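Local structure of LP04448p (Drosophila melanogaster, 2QK2) at residues A[195-200]-A[228-233]; A[183-188]-A[221-226]. The protein probably binds tubulin through its TOG domains and so takes part in XMAP215-family tracking of growing microtubule plus ends. All coordinates share one frame; numbering follows the deposited sequence.

Contact 1. Residues A[195-200]-A[228-233]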
loop_
_atom_site.group_PDB
_atom_site.type_symbol
_atom_site.label_atom_id
_atom_site.label_comp_id
_atom_site.label_asym_id
_atom_site.label_seq_id
_atom_site.Cartn_x
_atom_site.Cartn_y
_atom_site.Cartn_z
ATOM N N SER A 195 1.777 -15.930 -2.277
ATOM C CA SER A 195 1.629 -14.502 -2.544
ATOM C C SER A 195 2.321 -14.141 -3.856
ATOM O O SER A 195 1.789 -13.372 -4.656
ATOM C CB SER A 195 2.216 -13.691 -1.386
ATOM O OG SER A 195 1.484 -13.930 -0.192
ATOM N N SER A 196 3.499 -14.710 -4.085
ATOM C CA SER A 196 4.230 -14.438 -5.315
ATOM C C SER A 196 3.456 -14.966 -6.521
ATOM O O SER A 196 3.433 -14.335 -7.580
ATOM C CB SER A 196 5.613 -15.089 -5.270
ATOM O OG SER A 196 6.365 -14.586 -4.180
ATOM N N ALA A 197 2.830 -16.131 -6.362
ATOM C CA ALA A 197 2.052 -16.722 -7.446
ATOM C C ALA A 197 0.860 -15.824 -7.768
ATOM O O ALA A 197 0.507 -15.642 -8.935
ATOM C CB ALA A 197 1.557 -18.120 -7.045
ATOM N N GLU A 198 0.237 -15.269 -6.730
ATOM C CA GLU A 198 -0.918 -14.394 -6.928
ATOM C C GLU A 198 -0.527 -13.137 -7.697
ATOM O O GLU A 198 -1.254 -12.690 -8.587
ATOM C CB GLU A 198 -1.538 -14.005 -5.584
ATOM C CG GLU A 198 -2.911 -13.359 -5.731
ATOM C CD GLU A 198 -3.618 -13.163 -4.404
ATOM O OE1 GLU A 198 -3.358 -13.941 -3.464
ATOM O OE2 GLU A 198 -4.452 -12.243 -4.306
ATOM N N ALA A 199 0.633 -12.579 -7.365
ATOM C CA ALA A 199 1.118 -11.378 -8.033
ATOM C C ALA A 199 1.450 -11.683 -9.492
ATOM O O ALA A 199 1.117 -10.908 -10.398
ATOM C CB ALA A 199 2.361 -10.842 -7.312
ATOM N N LEU A 200 2.116 -12.813 -9.712
ATOM C CA LEU A 200 2.499 -13.228 -11.059
ATOM C C LEU A 200 1.267 -13.485 -11.925
ATOM O O LEU A 200 1.219 -13.084 -13.088
ATOM C CB LEU A 200 3.360 -14.494 -10.995
ATOM C CG LEU A 200 4.885 -14.438 -11.165
ATOM C CD1 LEU A 200 5.383 -13.016 -11.369
ATOM C CD2 LEU A 200 5.530 -15.086 -9.964
ATOM N N LYS A 228 -1.335 -19.882 -12.797
ATOM C CA LYS A 228 -2.500 -19.875 -13.683
ATOM C C LYS A 228 -3.810 -19.859 -12.904
ATOM O O LYS A 228 -4.778 -19.239 -13.335
ATOM C CB LYS A 228 -2.463 -21.067 -14.646
ATOM C CG LYS A 228 -1.995 -20.689 -16.054
ATOM C CD LYS A 228 -0.688 -19.888 -16.019
ATOM C CE LYS A 228 -0.203 -19.488 -17.416
ATOM N NZ LYS A 228 -1.167 -18.634 -18.174
ATOM N N GLU A 229 -3.849 -20.537 -11.762
ATOM C CA GLU A 229 -5.058 -20.531 -10.949
ATOM C C GLU A 229 -5.340 -19.086 -10.549
ATOM O O GLU A 229 -6.449 -18.575 -10.731
ATOM C CB GLU A 229 -4.871 -21.361 -9.685
ATOM C CG GLU A 229 -5.148 -22.831 -9.851
ATOM C CD GLU A 229 -5.118 -23.563 -8.527
ATOM O OE1 GLU A 229 -4.013 -23.760 -7.973
ATOM O OE2 GLU A 229 -6.206 -23.928 -8.035
ATOM N N CYS A 230 -4.320 -18.433 -9.999
ATOM C CA CYS A 230 -4.446 -17.047 -9.578
ATOM C C CYS A 230 -4.801 -16.169 -10.772
ATOM O O CYS A 230 -5.632 -15.268 -10.661
ATOM C CB CYS A 230 -3.140 -16.573 -8.942
ATOM S SG CYS A 230 -2.738 -17.417 -7.394
ATOM N N GLN A 231 -4.180 -16.436 -11.916
ATOM C CA GLN A 231 -4.457 -15.656 -13.115
ATOM C C GLN A 231 -5.953 -15.674 -13.413
ATOM O O GLN A 231 -6.547 -14.641 -13.730
ATOM C CB GLN A 231 -3.703 -16.230 -14.312
ATOM C CG GLN A 231 -3.830 -15.401 -15.581
ATOM C CD GLN A 231 -3.225 -16.091 -16.798
ATOM O OE1 GLN A 231 -2.202 -16.767 -16.702
ATOM N NE2 GLN A 231 -3.851 -15.906 -17.954
ATOM N N GLU A 232 -6.553 -16.855 -13.303
ATOM C CA GLU A 232 -7.977 -17.023 -13.578
ATOM C C GLU A 232 -8.858 -16.185 -12.672
ATOM O O GLU A 232 -9.825 -15.581 -13.129
ATOM C CB GLU A 232 -8.397 -18.488 -13.426
ATOM C CG GLU A 232 -7.826 -19.432 -14.460
ATOM C CD GLU A 232 -8.734 -20.629 -14.697
ATOM O OE1 GLU A 232 -9.223 -21.215 -13.704
ATOM O OE2 GLU A 232 -8.955 -20.983 -15.877
ATOM N N LYS A 233 -8.520 -16.162 -11.387
ATOM C CA LYS A 233 -9.291 -15.424 -10.396
ATOM C C LYS A 233 -9.013 -13.925 -10.341
ATOM O O LYS A 233 -9.823 -13.162 -9.821
ATOM C CB LYS A 233 -9.065 -16.045 -9.022
ATOM C CG LYS A 233 -9.390 -17.526 -8.994
ATOM C CD LYS A 233 -9.234 -18.113 -7.607
ATOM C CE LYS A 233 -9.612 -19.584 -7.594
ATOM N NZ LYS A 233 -9.534 -20.160 -6.224
#
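Two helices come very close here, with Glu198 CA only 5.1 Å from Cys230 CA. The segments 195-200 and 228-233 belong to helices 190-207 and 221-233 of a TOG domain, an all-helical fold built of HEAT repeats. Such a tight approach requires small side chains between the backbones. Cys230 meets that need, and Ala197 lies beside it.

Cys230 carries most of the contact. Its CB points at the facing helix and sits 3.8 Å from Ala197 O. The sulfur follows the same course, because SG is anti to its own carbonyl carbon (chi1 -66°) and is thereby laid against the opposing backbone. There SG lies 3.6 Å from Glu198 CA and 3.7 Å from Glu198 N. This is van der Waals packing of a thiol on a helix surface; no hydrogen bond crosses between the segments. Two carbons lie a little further from the sulfur: the Glu198 CB methylene at 4.0 Å and the Ala197 CB methyl at 4.4 Å from Cys230 SG. Only the base of Glu198 takes part. Its chain runs on extended from CB, and the residue also touches Leu155 of helix 147-161.

Ala197 is buried, with Leu185, Lys226 and Ile227 also packed on it. At the next residue after Cys230, Gln231 O accepts a hydrogen bond from Lys205 NZ, a second tie to helix 190-207. Lys228 forms a salt bridge with Asp209. The same Lys228 NZ donates to Gln231 OE1 at 2.6 Å, in the carbonyl plane and on a lone pair, with a C=O...N angle of 133°.

Contact 2. Residues A[183-188]-A[221-226]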
loop_
_atom_site.group_PDB
_atom_site.type_symbol
_atom_site.label_atom_id
_atom_site.label_comp_id
_atom_site.label_asym_id
_atom_site.label_seq_id
_atom_site.Cartn_x
_atom_site.Cartn_y
_atom_site.Cartn_z
ATOM N N LYS A 183 11.787 -15.052 -7.926
ATOM C CA LYS A 183 12.750 -15.339 -6.877
ATOM C C LYS A 183 12.019 -15.686 -5.574
ATOM O O LYS A 183 12.323 -16.688 -4.933
ATOM C CB LYS A 183 13.658 -14.128 -6.678
ATOM C CG LYS A 183 14.987 -14.432 -6.013
ATOM C CD LYS A 183 15.924 -13.249 -6.175
ATOM C CE LYS A 183 16.115 -12.921 -7.655
ATOM N NZ LYS A 183 16.737 -11.584 -7.877
ATOM N N THR A 184 11.047 -14.871 -5.181
ATOM C CA THR A 184 10.316 -15.157 -3.954
ATOM C C THR A 184 9.378 -16.346 -4.162
ATOM O O THR A 184 9.010 -17.035 -3.208
ATOM C CB THR A 184 9.515 -13.916 -3.450
ATOM O OG1 THR A 184 8.676 -13.411 -4.495
ATOM C CG2 THR A 184 10.474 -12.819 -2.998
ATOM N N LEU A 185 8.999 -16.592 -5.414
ATOM C CA LEU A 185 8.123 -17.718 -5.730
ATOM C C LEU A 185 8.845 -19.020 -5.391
ATOM O O LEU A 185 8.226 -20.004 -4.981
ATOM C CB LEU A 185 7.762 -17.718 -7.218
ATOM C CG LEU A 185 6.968 -18.920 -7.743
ATOM C CD1 LEU A 185 5.552 -18.910 -7.171
ATOM C CD2 LEU A 185 6.929 -18.872 -9.266
ATOM N N ASN A 186 10.162 -19.014 -5.567
ATOM C CA ASN A 186 10.971 -20.190 -5.290
ATOM C C ASN A 186 11.485 -20.228 -3.856
ATOM O O ASN A 186 12.324 -21.057 -3.515
ATOM C CB ASN A 186 12.142 -20.269 -6.272
ATOM C CG ASN A 186 11.681 -20.405 -7.714
ATOM O OD1 ASN A 186 10.740 -21.140 -8.009
ATOM N ND2 ASN A 186 12.350 -19.708 -8.618
ATOM N N GLU A 187 10.983 -19.327 -3.018
ATOM C CA GLU A 187 11.381 -19.285 -1.615
ATOM C C GLU A 187 10.777 -20.518 -0.943
ATOM O O GLU A 187 9.766 -21.052 -1.402
ATOM C CB GLU A 187 10.829 -18.022 -0.942
ATOM C CG GLU A 187 11.847 -17.247 -0.116
ATOM C CD GLU A 187 12.864 -16.526 -0.981
ATOM O OE1 GLU A 187 13.518 -17.190 -1.813
ATOM O OE2 GLU A 187 13.011 -15.295 -0.831
ATOM N N PRO A 188 11.384 -20.985 0.155
ATOM C CA PRO A 188 10.866 -22.165 0.856
ATOM C C PRO A 188 9.555 -21.909 1.590
ATOM O O PRO A 188 8.778 -22.833 1.820
ATOM C CB PRO A 188 11.992 -22.516 1.825
ATOM C CG PRO A 188 13.217 -21.945 1.159
ATOM C CD PRO A 188 12.715 -20.622 0.666
ATOM N N PRO A 221 6.523 -26.684 -13.510
ATOM C CA PRO A 221 5.106 -27.003 -13.727
ATOM C C PRO A 221 4.140 -26.805 -12.560
ATOM O O PRO A 221 3.031 -26.310 -12.761
ATOM C CB PRO A 221 5.153 -28.452 -14.211
ATOM C CG PRO A 221 6.438 -28.486 -14.986
ATOM C CD PRO A 221 7.382 -27.759 -14.048
ATOM N N LEU A 222 4.539 -27.204 -11.356
ATOM C CA LEU A 222 3.668 -27.043 -10.190
ATOM C C LEU A 222 3.403 -25.568 -9.913
ATOM O O LEU A 222 2.264 -25.159 -9.693
ATOM C CB LEU A 222 4.298 -27.659 -8.940
ATOM C CG LEU A 222 4.092 -29.145 -8.661
ATOM C CD1 LEU A 222 4.946 -29.551 -7.471
ATOM C CD2 LEU A 222 2.618 -29.415 -8.384
ATOM N N LYS A 223 4.469 -24.778 -9.914
ATOM C CA LYS A 223 4.354 -23.348 -9.665
ATOM C C LYS A 223 3.537 -22.665 -10.762
ATOM O O LYS A 223 2.703 -21.808 -10.471
ATOM C CB LYS A 223 5.747 -22.735 -9.553
ATOM C CG LYS A 223 6.495 -23.177 -8.303
ATOM C CD LYS A 223 7.923 -22.660 -8.305
ATOM C CE LYS A 223 8.600 -22.900 -6.966
ATOM N NZ LYS A 223 8.477 -24.310 -6.551
HETATM N N MSE A 224 3.764 -23.046 -12.019
HETATM C CA MSE A 224 3.009 -22.467 -13.126
HETATM C C MSE A 224 1.515 -22.696 -12.921
HETATM O O MSE A 224 0.699 -21.849 -13.276
HETATM C CB MSE A 224 3.431 -23.083 -14.464
HETATM C CG MSE A 224 4.595 -22.383 -15.147
HETATM SE SE MSE A 224 4.276 -20.477 -15.485
HETATM C CE MSE A 224 2.503 -20.561 -16.146
ATOM N N ALA A 225 1.162 -23.847 -12.356
ATOM C CA ALA A 225 -0.239 -24.172 -12.106
ATOM C C ALA A 225 -0.835 -23.209 -11.080
ATOM O O ALA A 225 -1.968 -22.742 -11.240
ATOM C CB ALA A 225 -0.364 -25.609 -11.611
ATOM N N LYS A 226 -0.077 -22.924 -10.021
ATOM C CA LYS A 226 -0.536 -21.998 -8.985
ATOM C C LYS A 226 -0.760 -20.632 -9.618
ATOM O O LYS A 226 -1.778 -19.982 -9.383
ATOM C CB LYS A 226 0.508 -21.846 -7.881
ATOM C CG LYS A 226 0.793 -23.098 -7.099
ATOM C CD LYS A 226 1.665 -22.785 -5.887
ATOM C CE LYS A 226 2.068 -24.054 -5.148
ATOM N NZ LYS A 226 3.023 -24.885 -5.939
#
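Lys223 reaches from the first turn of helix 221-233 to the end of helix 171-185, where Leu185 and Asn186 receive it. It has the most surface buried of the three. The contact is made by the carbon chain of the lysine, not by its charge. CG is anti to the carbonyl carbon (chi1 -69°), and the chain then runs straight to CE before bending at the last torsion.

Leu185 lies alongside this chain, the two side chains passing in opposite directions. Leu185 CG is 3.9 Å from Lys223 CD, and Leu185 CD2 is 4.0 Å from Lys223 CB. Further out, Lys223 CE comes within 3.5 Å of Leu185 O, so the lysine also covers the backbone at the helix end.

Asn186 is the first residue to leave helical geometry. Its side chain crosses Lys223 at about a right angle. Asn186 OD1 lies 3.2 Å from Lys223 CD and even nearer to CE, a tight fit that is best read with caution. The ammonium group makes no hydrogen bond to this amide: Lys223 NZ is 4.2 Å from Asn186 OD1. It is turned instead into a salt bridge with Asp220, just ahead of its own helix. With an alanine here in place of the lysine, Asp220 would probably lose its charged mate and the flank of Leu185 would probably be uncovered.

Leu185 is buried because other parts close round it. Arg193 and Ser196 of helix 190-207 touch it, as does Val219 in the loop before helix 221-233. Leu185, at the end of helix 171-185, thus sits where helices 190-207 and 221-233 meet it, with the Lys223 chain along one flank.

Overall arrangement
The two contacts lie 10 Å apart, centre to centre, on the same side of the chain's centre. Both use helix 221-233. Their partners are the consecutive helices 171-185 and 190-207. Along the chain the segments alternate, in the order 183-188, 195-200, 221-226, 228-233. The last helix meets the end of helix 171-185 with its start, in contact 2, and helix 190-207 with its end, in contact 1. The contacts also touch directly, through a probable hydrogen bond between Ser196 OG and Thr184 OG1 (2.6 Å) and by packing of Ala197 CB on Lys226 CB. Together they fix the last helix of the TOG domain against the two long helices before it.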